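Cas6b (Methanococcus maripaludis, PDB 4Z7K) probably cleaves CRISPR precursor transcripts as a Cas6-family endoribonuclease, binding the repeat RNA to produce mature guide RNAs. Local coordinates at residues B[177-181]-B[207-212]. Residues are numbered along the deposited sequence; the frame is centred on the assembly and turned at random.
Sequences PVKFK and NVSRGF. With nucleotides of chain C.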
loop_
_atom_site.group_PDB
_atom_site.type_symbol
_atom_site.label_atom_id
_atom_site.label_comp_id
_atom_site.label_asym_id
_atom_site.label_seq_id
_atom_site.Cartn_x
_atom_site.Cartn_y
_atom_site.Cartn_z
ATOM N N PRO B 177 -1.200 15.773 6.558
ATOM C CA PRO B 177 -0.156 14.739 6.585
ATOM C C PRO B 177 -0.150 13.870 7.829
ATOM O O PRO B 177 -0.322 14.385 8.929
ATOM C CB PRO B 177 1.146 15.547 6.517
ATOM C CG PRO B 177 0.814 16.807 7.139
ATOM C CD PRO B 177 -0.615 17.113 6.719
ATOM N N VAL B 178 0.009 12.559 7.633
ATOM C CA VAL B 178 0.098 11.579 8.724
ATOM C C VAL B 178 1.314 10.678 8.567
ATOM O O VAL B 178 1.484 10.026 7.552
ATOM C CB VAL B 178 -1.154 10.725 8.807
ATOM C CG1 VAL B 178 -0.853 9.387 9.471
ATOM C CG2 VAL B 178 -2.235 11.486 9.538
ATOM N N LYS B 179 2.145 10.630 9.594
ATOM C CA LYS B 179 3.296 9.763 9.545
ATOM C C LYS B 179 2.936 8.471 10.245
ATOM O O LYS B 179 2.397 8.499 11.352
ATOM C CB LYS B 179 4.522 10.423 10.170
ATOM C CG LYS B 179 5.243 9.591 11.203
ATOM C CD LYS B 179 6.739 9.854 11.219
ATOM C CE LYS B 179 7.374 9.391 12.520
ATOM N NZ LYS B 179 8.825 9.711 12.607
ATOM N N PHE B 180 3.143 7.347 9.558
ATOM C CA PHE B 180 2.728 6.024 10.042
ATOM C C PHE B 180 3.640 4.924 9.496
ATOM O O PHE B 180 3.778 4.784 8.271
ATOM C CB PHE B 180 1.283 5.747 9.638
ATOM C CG PHE B 180 0.825 4.335 9.899
ATOM C CD1 PHE B 180 0.121 4.027 11.051
ATOM C CD2 PHE B 180 1.060 3.326 8.990
ATOM C CE1 PHE B 180 -0.329 2.737 11.292
ATOM C CE2 PHE B 180 0.621 2.030 9.231
ATOM C CZ PHE B 180 -0.070 1.735 10.378
ATOM N N LYS B 181 4.184 4.091 10.386
ATOM C CA LYS B 181 5.193 3.106 9.994
ATOM C C LYS B 181 6.299 3.763 9.158
ATOM O O LYS B 181 6.600 3.333 8.049
ATOM C CB LYS B 181 4.540 1.960 9.239
ATOM C CG LYS B 181 3.934 0.909 10.138
ATOM C CD LYS B 181 4.911 0.536 11.239
ATOM C CE LYS B 181 4.371 -0.575 12.128
ATOM N NZ LYS B 181 5.329 -0.904 13.225
ATOM N N ASN B 207 -6.410 1.586 10.167
ATOM C CA ASN B 207 -5.658 1.759 11.410
ATOM C C ASN B 207 -6.458 2.357 12.558
ATOM O O ASN B 207 -5.921 3.032 13.429
ATOM C CB ASN B 207 -4.441 2.611 11.135
ATOM C CG ASN B 207 -3.589 2.018 10.062
ATOM O OD1 ASN B 207 -2.853 1.059 10.300
ATOM N ND2 ASN B 207 -3.722 2.539 8.848
ATOM N N VAL B 208 -7.727 1.991 12.588
ATOM C CA VAL B 208 -8.712 2.539 13.481
ATOM C C VAL B 208 -8.349 2.263 14.932
ATOM O O VAL B 208 -8.676 3.025 15.841
ATOM C CB VAL B 208 -10.071 1.946 13.116
ATOM C CG1 VAL B 208 -10.810 1.418 14.334
ATOM C CG2 VAL B 208 -10.882 2.958 12.329
ATOM N N SER B 209 -7.649 1.164 15.131
ATOM C CA SER B 209 -7.184 0.749 16.440
ATOM C C SER B 209 -6.254 1.757 17.109
ATOM O O SER B 209 -6.282 1.901 18.331
ATOM C CB SER B 209 -6.475 -0.596 16.300
ATOM O OG SER B 209 -5.411 -0.501 15.358
ATOM N N ARG B 210 -5.429 2.444 16.319
ATOM C CA ARG B 210 -4.468 3.391 16.886
ATOM C C ARG B 210 -5.106 4.738 17.113
ATOM O O ARG B 210 -4.447 5.664 17.593
ATOM C CB ARG B 210 -3.266 3.606 15.972
ATOM C CG ARG B 210 -2.690 2.388 15.341
ATOM C CD ARG B 210 -1.354 2.757 14.756
ATOM N NE ARG B 210 -0.683 1.591 14.206
ATOM C CZ ARG B 210 0.200 0.869 14.882
ATOM N NH1 ARG B 210 0.515 1.202 16.130
ATOM N NH2 ARG B 210 0.778 -0.181 14.312
ATOM N N GLY B 211 -6.389 4.843 16.778
ATOM C CA GLY B 211 -7.121 6.059 17.039
ATOM C C GLY B 211 -7.453 6.909 15.828
ATOM O O GLY B 211 -8.022 7.994 15.979
ATOM N N PHE B 212 -7.073 6.450 14.640
ATOM C CA PHE B 212 -7.331 7.211 13.427
ATOM C C PHE B 212 -8.802 7.122 13.042
ATOM O O PHE B 212 -9.480 6.141 13.366
ATOM C CB PHE B 212 -6.470 6.708 12.270
ATOM C CG PHE B 212 -5.010 7.020 12.412
ATOM C CD1 PHE B 212 -4.149 6.125 12.999
ATOM C CD2 PHE B 212 -4.495 8.199 11.934
ATOM C CE1 PHE B 212 -2.801 6.406 13.118
ATOM C CE2 PHE B 212 -3.157 8.478 12.050
ATOM C CZ PHE B 212 -2.309 7.579 12.645
ATOM P P DC C 23 -4.619 -3.653 13.596
ATOM O OP1 DC C 23 -4.741 -3.796 15.058
ATOM O OP2 DC C 23 -4.623 -2.285 13.004
ATOM O "O5'" DC C 23 -3.306 -4.402 13.098
ATOM C "C5'" DC C 23 -2.632 -5.246 13.957
ATOM C "C4'" DC C 23 -1.175 -5.187 13.637
ATOM O "O4'" DC C 23 -1.031 -5.356 12.227
ATOM C "C3'" DC C 23 -0.530 -3.853 13.962
ATOM O "O3'" DC C 23 -0.051 -3.880 15.326
ATOM C "C2'" DC C 23 0.597 -3.767 12.935
ATOM C "C1'" DC C 23 0.035 -4.570 11.753
ATOM N N1 DC C 23 -0.476 -3.743 10.664
ATOM C C2 DC C 23 0.417 -3.136 9.784
ATOM O O2 DC C 23 1.633 -3.310 9.936
ATOM N N3 DC C 23 -0.073 -2.379 8.781
ATOM C C4 DC C 23 -1.384 -2.208 8.638
ATOM N N4 DC C 23 -1.803 -1.445 7.621
ATOM C C5 DC C 23 -2.320 -2.815 9.528
ATOM C C6 DC C 23 -1.824 -3.568 10.522
ATOM P P G C 10 4.003 1.077 -1.360
ATOM O OP1 G C 10 5.466 0.813 -1.497
ATOM O OP2 G C 10 3.295 1.560 -2.569
ATOM O "O5'" G C 10 3.161 -0.206 -0.921
ATOM C "C5'" G C 10 3.309 -0.782 0.364
ATOM C "C4'" G C 10 4.696 -0.563 0.930
ATOM O "O4'" G C 10 4.665 0.544 1.873
ATOM C "C3'" G C 10 5.266 -1.745 1.700
ATOM O "O3'" G C 10 5.993 -2.601 0.816
ATOM C "C2'" G C 10 6.087 -1.082 2.813
ATOM O "O2'" G C 10 7.366 -0.685 2.346
ATOM C "C1'" G C 10 5.280 0.184 3.076
ATOM N N9 G C 10 4.160 -0.046 3.991
ATOM C C8 G C 10 2.879 0.289 3.624
ATOM N N7 G C 10 1.985 0.012 4.509
ATOM C C5 G C 10 2.743 -0.535 5.519
ATOM C C6 G C 10 2.279 -1.016 6.742
ATOM O O6 G C 10 1.094 -0.998 7.068
ATOM N N1 G C 10 3.314 -1.509 7.545
ATOM C C2 G C 10 4.649 -1.522 7.179
ATOM N N2 G C 10 5.521 -2.033 8.073
ATOM N N3 G C 10 5.095 -1.063 6.008
ATOM C C4 G C 10 4.090 -0.583 5.241
ATOM P P G C 22 -8.408 -1.861 9.683
ATOM O OP1 G C 22 -8.945 -1.320 10.966
ATOM O OP2 G C 22 -7.270 -1.153 9.051
ATOM O "O5'" G C 22 -7.881 -3.358 9.864
ATOM C "C5'" G C 22 -8.340 -4.208 10.912
ATOM C "C4'" G C 22 -7.326 -5.285 11.219
ATOM O "O4'" G C 22 -7.096 -6.077 10.025
ATOM C "C3'" G C 22 -5.942 -4.778 11.622
ATOM O "O3'" G C 22 -5.821 -4.551 13.017
ATOM C "C2'" G C 22 -5.009 -5.871 11.136
ATOM O "O2'" G C 22 -4.967 -6.922 12.088
ATOM C "C1'" G C 22 -5.719 -6.343 9.868
ATOM N N9 G C 22 -5.268 -5.589 8.684
ATOM C C8 G C 22 -6.109 -4.881 7.867
ATOM N N7 G C 22 -5.510 -4.283 6.884
ATOM C C5 G C 22 -4.185 -4.612 7.069
ATOM C C6 G C 22 -3.075 -4.236 6.292
ATOM O O6 G C 22 -3.073 -3.529 5.278
ATOM N N1 G C 22 -1.897 -4.774 6.791
ATOM C C2 G C 22 -1.808 -5.579 7.893
ATOM N N2 G C 22 -0.569 -5.986 8.199
ATOM N N3 G C 22 -2.848 -5.936 8.633
ATOM C C4 G C 22 -4.004 -5.421 8.168
#
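Phe-180 presses one face of its ring toward Asn-207 and its CE1 edge toward Arg-210, bringing together two loops of the C-terminal RAMP-like domain of this Cas6 protein on its RNA-binding side. ND2 of Asn-207 sits 4.0 Å above that face, toward the rim, the amide and ring planes 53° apart. Arg-210 crosses at roughly a right angle, NE near the ring plane at the edge by CE1, while O6 of G10 of chain C lies in plane at 3.8 Å from CE2. A chi1 of 171° puts CG anti to the backbone N and extends the ring to where its edge meets both. Phe-212 CE1 comes to 4.3 Å from Phe-180 CD1, and its CE2 packs on Val-178 CG1 at 3.6 Å. Replacing Phe-180 with alanine would probably leave the Asn-207 amide and NE of Arg-210 without the ring they pack on, opening a gap beside O6 of G10.

Farther out, Arg-210 NH2 makes a salt bridge with an RNA phosphate, and Met-122 also touches Phe-180. The 3-10 turn 208-210 is held by Arg-210 N to Asn-207 O. This turn and the residue before it bind the backbone of chain C: Asn-207 N donates to OP2 of G22 at 3.1 Å, and Ser-209 OG to OP2 of DC23 at 3.1 Å.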